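Local coordinates for Alpha/beta hydrolase fold protein (Ochrobactrum, PDB 4G9E) that acts as an N-acyl homoserine lactonase of the alpha/beta-hydrolase fold, probably hydrolysing the ester bond of the lactone ring, at residues Q43-I48 against F258-A263; H106-I112 against G198-V204. All coordinates share one frame; numbering follows the deposited sequence.

From the N terminus, the chain passes through strand 24-30 into the paired helices 41-45 and 47-51, where interaction 1 begins. It closes only some 210 residues later, when helix 255-270 packs against residues 43-48. Interaction 2 is nested entirely inside that loop: helix 103-111, which follows strand 97-101, meets the start of helix 200-206 after an intervening span of 85 residues, much of it helical. The two contacts do not touch, their centres being 24 Å apart. Interaction 1 ties an early helical connection to the late helix 255-270, whereas interaction 2 joins the helix after strand 97-101 to the helix that precedes strand 211-216.

Interaction 1 (Q43-I48 against F258-A263); sequences QLEGEI and FDAYLA
Q43 and D259 are joined by a nearly straight hydrogen bond, Q43 NE2 donating to D259 OD1 at 3.0 Å with an N-H...O angle of 171°. OD1 lies close to the plane of the amide and is met on the syn side of the carboxylate; the two flat groups are turned 80° apart. The other oxygen, D259 OD2, lies 2.9 Å from a water that can donate to it, and I48 N donates to that same water at 3.1 Å. Carbon contacts flank this polar line. I48 CG1 lies beside the D259 carboxylate carbon CG at 3.7 Å; among apolar neighbours, I48 CD1 reaches A263 CB at 3.8 Å, and L262 CD2 sits 4.1 Å from both I48 CG2 and Q43 CG. A bend at chi2 (71°) turns the Q43 amide back so that NE2 also lies 3.8 Å from F258 CD2. NE2 has a second acceptor in F251 O.

Behind these side chains stands the sheet: I48 rests on V54, L262 on L27 and M122, and the F258 ring meets F99 edge-to-face. The contact thus joins helices 41-45 and 47-51 to helix 255-270 across one face of the alpha/beta-hydrolase sheet. With D259 replaced by an alanine, the Q43 amide is likely to lose one of its two acceptors and the water its link to this helix. Since I48 N belongs to the first turn of helix 47-51, just after the N-cap G46, the water-mediated carboxylate is likely to interact favourably with that helix start and be stabilised as an anion.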
loop_
_atom_site.group_PDB
_atom_site.type_symbol
_atom_site.label_atom_id
_atom_site.label_comp_id
_atom_site.label_asym_id
_atom_site.label_seq_id
_atom_site.Cartn_x
_atom_site.Cartn_y
_atom_site.Cartn_z
ATOM N N GLN A 43 -11.526 -5.951 4.418
ATOM C CA GLN A 43 -10.891 -7.157 3.913
ATOM C C GLN A 43 -10.559 -8.118 5.045
ATOM O O GLN A 43 -10.842 -9.310 4.942
ATOM C CB GLN A 43 -9.651 -6.812 3.092
ATOM C CG GLN A 43 -9.980 -6.197 1.741
ATOM C CD GLN A 43 -10.526 -4.787 1.850
ATOM O OE1 GLN A 43 -9.990 -3.968 2.590
ATOM N NE2 GLN A 43 -11.595 -4.503 1.114
ATOM N N LEU A 44 -9.979 -7.608 6.127
ATOM C CA LEU A 44 -9.649 -8.447 7.275
ATOM C C LEU A 44 -10.853 -9.217 7.795
ATOM O O LEU A 44 -10.756 -10.403 8.088
ATOM C CB LEU A 44 -9.073 -7.601 8.411
ATOM C CG LEU A 44 -7.624 -7.136 8.249
ATOM C CD1 LEU A 44 -7.346 -5.920 9.118
ATOM C CD2 LEU A 44 -6.653 -8.270 8.572
ATOM N N GLU A 45 -11.980 -8.525 7.917
ATOM C CA GLU A 45 -13.160 -9.061 8.587
ATOM C C GLU A 45 -14.206 -9.631 7.633
ATOM O O GLU A 45 -15.162 -10.273 8.066
ATOM C CB GLU A 45 -13.807 -7.971 9.439
ATOM C CG GLU A 45 -12.891 -7.381 10.493
ATOM C CD GLU A 45 -13.528 -6.214 11.222
ATOM O OE1 GLU A 45 -14.728 -5.951 10.988
ATOM O OE2 GLU A 45 -12.826 -5.560 12.022
ATOM N N GLY A 46 -14.031 -9.387 6.340
ATOM C CA GLY A 46 -14.989 -9.823 5.341
ATOM C C GLY A 46 -14.592 -11.088 4.610
ATOM O O GLY A 46 -13.771 -11.872 5.090
ATOM N N GLU A 47 -15.172 -11.254 3.432
ATOM C CA GLU A 47 -15.018 -12.497 2.683
ATOM C C GLU A 47 -13.532 -12.775 2.316
ATOM O O GLU A 47 -13.104 -13.913 2.273
ATOM C CB GLU A 47 -15.893 -12.464 1.421
ATOM C CG GLU A 47 -17.333 -12.763 1.775
ATOM C CD GLU A 47 -17.499 -13.929 2.766
ATOM O OE1 GLU A 47 -17.924 -13.639 3.909
ATOM O OE2 GLU A 47 -17.293 -15.153 2.441
ATOM N N ILE A 48 -12.783 -11.700 2.054
ATOM C CA ILE A 48 -11.384 -11.876 1.697
ATOM C C ILE A 48 -10.623 -12.538 2.853
ATOM O O ILE A 48 -9.944 -13.553 2.669
ATOM C CB ILE A 48 -10.711 -10.539 1.296
ATOM C CG1 ILE A 48 -11.405 -9.899 0.087
ATOM C CG2 ILE A 48 -9.228 -10.759 1.010
ATOM C CD1 ILE A 48 -11.320 -10.717 -1.186
ATOM N N PHE A 258 -14.348 -3.673 -5.209
ATOM C CA PHE A 258 -12.915 -3.836 -5.033
ATOM C C PHE A 258 -12.566 -5.301 -4.740
ATOM O O PHE A 258 -11.626 -5.856 -5.311
ATOM C CB PHE A 258 -12.404 -2.936 -3.910
ATOM C CG PHE A 258 -10.965 -3.197 -3.559
ATOM C CD1 PHE A 258 -9.936 -2.605 -4.273
ATOM C CD2 PHE A 258 -10.645 -4.090 -2.548
ATOM C CE1 PHE A 258 -8.609 -2.888 -3.960
ATOM C CE2 PHE A 258 -9.339 -4.384 -2.236
ATOM C CZ PHE A 258 -8.319 -3.781 -2.936
ATOM N N ASP A 259 -13.329 -5.918 -3.843
ATOM C CA ASP A 259 -13.063 -7.291 -3.440
ATOM C C ASP A 259 -13.204 -8.258 -4.607
ATOM O O ASP A 259 -12.537 -9.288 -4.627
ATOM C CB ASP A 259 -13.988 -7.736 -2.302
ATOM C CG ASP A 259 -13.624 -7.130 -0.959
ATOM O OD1 ASP A 259 -12.540 -6.526 -0.823
ATOM O OD2 ASP A 259 -14.438 -7.289 -0.019
ATOM N N ALA A 260 -14.077 -7.957 -5.565
ATOM C CA ALA A 260 -14.173 -8.793 -6.760
ATOM C C ALA A 260 -12.819 -8.843 -7.475
ATOM O O ALA A 260 -12.352 -9.915 -7.865
ATOM C CB ALA A 260 -15.263 -8.279 -7.695
ATOM N N TYR A 261 -12.197 -7.687 -7.658
ATOM C CA TYR A 261 -10.875 -7.654 -8.273
ATOM C C TYR A 261 -9.823 -8.357 -7.416
ATOM O O TYR A 261 -9.033 -9.149 -7.921
ATOM C CB TYR A 261 -10.424 -6.217 -8.530
ATOM C CG TYR A 261 -11.157 -5.528 -9.645
ATOM C CD1 TYR A 261 -10.905 -5.845 -10.973
ATOM C CD2 TYR A 261 -12.097 -4.544 -9.376
ATOM C CE1 TYR A 261 -11.578 -5.207 -12.003
ATOM C CE2 TYR A 261 -12.766 -3.898 -10.397
ATOM C CZ TYR A 261 -12.499 -4.233 -11.707
ATOM O OH TYR A 261 -13.165 -3.600 -12.730
ATOM N N LEU A 262 -9.785 -8.040 -6.125
ATOM C CA LEU A 262 -8.756 -8.592 -5.262
ATOM C C LEU A 262 -8.880 -10.109 -5.165
ATOM O O LEU A 262 -7.882 -10.816 -5.267
ATOM C CB LEU A 262 -8.815 -7.939 -3.882
ATOM C CG LEU A 262 -7.792 -8.448 -2.866
ATOM C CD1 LEU A 262 -6.363 -8.315 -3.391
ATOM C CD2 LEU A 262 -7.970 -7.734 -1.532
ATOM N N ALA A 263 -10.097 -10.607 -4.961
ATOM C CA ALA A 263 -10.305 -12.048 -4.882
ATOM C C ALA A 263 -9.891 -12.748 -6.174
ATOM O O ALA A 263 -9.272 -13.818 -6.144
ATOM C CB ALA A 263 -11.759 -12.365 -4.548
HETATM O O HOH W 1 -13.522 -8.748 2.318
#

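Interaction 2 (H106-I112 against G198-V204); sequences HIGIEMI and GNQRDIV
H106 and Q200 meet where the helix that follows what is probably the nucleophile elbow of the alpha/beta-hydrolase fold, 103-111, packs against helix 200-206; the short axes of 106-111 and 200-204 cross at 59°, 10.0 Å apart.

Most of the polar contacts run through Q200. H106 ND1 donates to Q200 OE1 at 2.8 Å and 175°, a nearly straight bond in which the oxygen lies at the edge of the ring, in its plane, and offers a carbonyl lone pair. Beyond CG the glutamine is extended (chi2 171°), which carries its amide across to the histidine. H106 also touches the bound N-butanoyl-L-homoserine, so Q200 stands in the second shell, and its bond probably helps hold the turn of this pocket ring; F192 meets the same imidazole, and M77 packs against both H106 and Q200. On its nitrogen side, Q200 NE2 donates to the anti lone pair of E110 OE2 at 3.3 Å, while G198 N approaches E110 OE1 at the same distance. E110 has two conformers, so these longer bonds describe only one of them and are less certain.

The apolar contacts centre on I109. Its CG2 branch meets I203 CG2 at 3.7 Å and Q200 CG at 3.8 Å, and its CD1 end reaches V204 CG1. The side chains of I112 and I203 run past each other in opposite directions, I112 CD1 lying 4.0 Å from I203 CG2, and I109 and I112 both rest on L121 of strand 120-124.

Capping sets the start of the second helix: the N-cap residue N199 accepts through OD1 from D202 N at 3.1 Å, the donor standing above the carbonyl plane.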
loop_
_atom_site.group_PDB
_atom_site.type_symbol
_atom_site.label_atom_id
_atom_site.label_comp_id
_atom_site.label_asym_id
_atom_site.label_seq_id
_atom_site.Cartn_x
_atom_site.Cartn_y
_atom_site.Cartn_z
ATOM N N HIS A 106 3.848 1.833 -3.661
ATOM C CA HIS A 106 5.244 2.158 -3.946
ATOM C C HIS A 106 6.183 1.223 -3.171
ATOM O O HIS A 106 7.208 0.776 -3.688
ATOM C CB HIS A 106 5.534 3.622 -3.593
ATOM C CG HIS A 106 4.743 4.605 -4.401
ATOM N ND1 HIS A 106 5.048 4.926 -5.707
ATOM C CD2 HIS A 106 3.641 5.327 -4.086
ATOM C CE1 HIS A 106 4.172 5.809 -6.157
ATOM N NE2 HIS A 106 3.303 6.067 -5.195
ATOM N N ILE A 107 5.839 0.954 -1.916
ATOM C CA ILE A 107 6.575 0.004 -1.096
ATOM C C ILE A 107 6.556 -1.386 -1.738
ATOM O O ILE A 107 7.588 -2.054 -1.845
ATOM C CB ILE A 107 6.016 -0.034 0.342
ATOM C CG1 ILE A 107 6.216 1.332 1.016
ATOM C CG2 ILE A 107 6.639 -1.176 1.147
ATOM C CD1 ILE A 107 5.444 1.499 2.299
ATOM N N GLY A 108 5.380 -1.817 -2.190
ATOM C CA GLY A 108 5.262 -3.097 -2.868
ATOM C C GLY A 108 6.155 -3.212 -4.094
ATOM O O GLY A 108 6.761 -4.251 -4.348
ATOM N N ILE A 109 6.246 -2.128 -4.860
ATOM C CA ILE A 109 7.135 -2.102 -6.017
ATOM C C ILE A 109 8.599 -2.295 -5.578
ATOM O O ILE A 109 9.348 -3.064 -6.190
ATOM C CB ILE A 109 6.951 -0.802 -6.838
ATOM C CG1 ILE A 109 5.546 -0.742 -7.454
ATOM C CG2 ILE A 109 8.035 -0.687 -7.919
ATOM C CD1 ILE A 109 5.202 0.611 -8.046
ATOM N N GLU A 110 9.005 -1.606 -4.513
ATOM C CA GLU A 110 10.352 -1.791 -3.987
ATOM C C GLU A 110 10.549 -3.187 -3.370
ATOM O O GLU A 110 11.678 -3.654 -3.259
ATOM C CB GLU A 110 10.720 -0.672 -3.008
ATOM C CG GLU A 110 10.660 0.743 -3.602
ATOM C CD GLU A 110 11.678 0.992 -4.707
ATOM O OE1 GLU A 110 12.704 0.285 -4.761
ATOM O OE2 GLU A 110 11.439 1.901 -5.529
ATOM N N MET A 111 9.463 -3.865 -3.003
ATOM C CA MET A 111 9.580 -5.225 -2.489
ATOM C C MET A 111 9.846 -6.260 -3.570
ATOM O O MET A 111 10.284 -7.360 -3.264
ATOM C CB MET A 111 8.346 -5.647 -1.691
ATOM C CG MET A 111 8.244 -5.013 -0.333
ATOM S SD MET A 111 6.804 -5.584 0.592
ATOM C CE MET A 111 7.274 -7.254 1.010
ATOM N N ILE A 112 9.580 -5.931 -4.828
ATOM C CA ILE A 112 9.748 -6.921 -5.886
ATOM C C ILE A 112 11.164 -7.498 -5.865
ATOM O O ILE A 112 11.349 -8.709 -5.962
ATOM C CB ILE A 112 9.371 -6.351 -7.269
ATOM C CG1 ILE A 112 7.866 -6.048 -7.324
ATOM C CG2 ILE A 112 9.774 -7.309 -8.387
ATOM C CD1 ILE A 112 7.437 -5.299 -8.559
ATOM N N GLY A 198 14.993 2.226 -6.010
ATOM C CA GLY A 198 14.956 1.777 -7.389
ATOM C C GLY A 198 13.934 2.543 -8.207
ATOM O O GLY A 198 12.840 2.838 -7.728
ATOM N N ASN A 199 14.287 2.852 -9.451
ATOM C CA ASN A 199 13.413 3.563 -10.382
ATOM C C ASN A 199 12.162 2.722 -10.630
ATOM O O ASN A 199 12.233 1.630 -11.209
ATOM C CB ASN A 199 14.187 3.819 -11.679
ATOM C CG ASN A 199 13.374 4.545 -12.725
ATOM O OD1 ASN A 199 12.194 4.263 -12.927
ATOM N ND2 ASN A 199 14.013 5.482 -13.414
ATOM N N GLN A 200 11.016 3.215 -10.170
ATOM C CA GLN A 200 9.798 2.410 -10.166
ATOM C C GLN A 200 9.206 2.195 -11.549
ATOM O O GLN A 200 8.555 1.183 -11.809
ATOM C CB GLN A 200 8.768 3.022 -9.222
ATOM C CG GLN A 200 9.224 2.919 -7.777
ATOM C CD GLN A 200 8.360 3.699 -6.826
ATOM O OE1 GLN A 200 7.219 4.031 -7.141
ATOM N NE2 GLN A 200 8.901 4.007 -5.652
ATOM N N ARG A 201 9.419 3.155 -12.438
ATOM C CA ARG A 201 8.990 2.996 -13.813
ATOM C C ARG A 201 9.687 1.792 -14.433
ATOM O O ARG A 201 9.047 0.927 -15.037
ATOM C CB ARG A 201 9.288 4.254 -14.618
ATOM C CG ARG A 201 8.954 4.130 -16.085
ATOM C CD ARG A 201 9.546 5.291 -16.850
ATOM N NE ARG A 201 10.999 5.278 -16.725
ATOM C CZ ARG A 201 11.757 6.367 -16.685
ATOM N NH1 ARG A 201 11.198 7.568 -16.764
ATOM N NH2 ARG A 201 13.073 6.257 -16.566
ATOM N N ASP A 202 11.005 1.731 -14.268
ATOM C CA ASP A 202 11.761 0.631 -14.841
ATOM C C ASP A 202 11.440 -0.691 -14.148
ATOM O O ASP A 202 11.332 -1.729 -14.802
ATOM C CB ASP A 202 13.263 0.904 -14.786
ATOM C CG ASP A 202 13.672 2.110 -15.620
ATOM O OD1 ASP A 202 12.861 2.582 -16.445
ATOM O OD2 ASP A 202 14.808 2.586 -15.450
ATOM N N ILE A 203 11.272 -0.662 -12.829
ATOM C CA ILE A 203 10.975 -1.888 -12.104
ATOM C C ILE A 203 9.684 -2.529 -12.608
ATOM O O ILE A 203 9.662 -3.728 -12.881
ATOM C CB ILE A 203 10.880 -1.658 -10.592
ATOM C CG1 ILE A 203 12.270 -1.396 -10.021
ATOM C CG2 ILE A 203 10.266 -2.860 -9.898
ATOM C CD1 ILE A 203 12.255 -0.791 -8.636
ATOM N N VAL A 204 8.611 -1.751 -12.746
ATOM C CA VAL A 204 7.353 -2.371 -13.152
ATOM C C VAL A 204 7.366 -2.792 -14.620
ATOM O O VAL A 204 6.710 -3.767 -14.982
ATOM C CB VAL A 204 6.095 -1.531 -12.809
ATOM C CG1 VAL A 204 6.021 -1.249 -11.314
ATOM C CG2 VAL A 204 5.994 -0.262 -13.652
#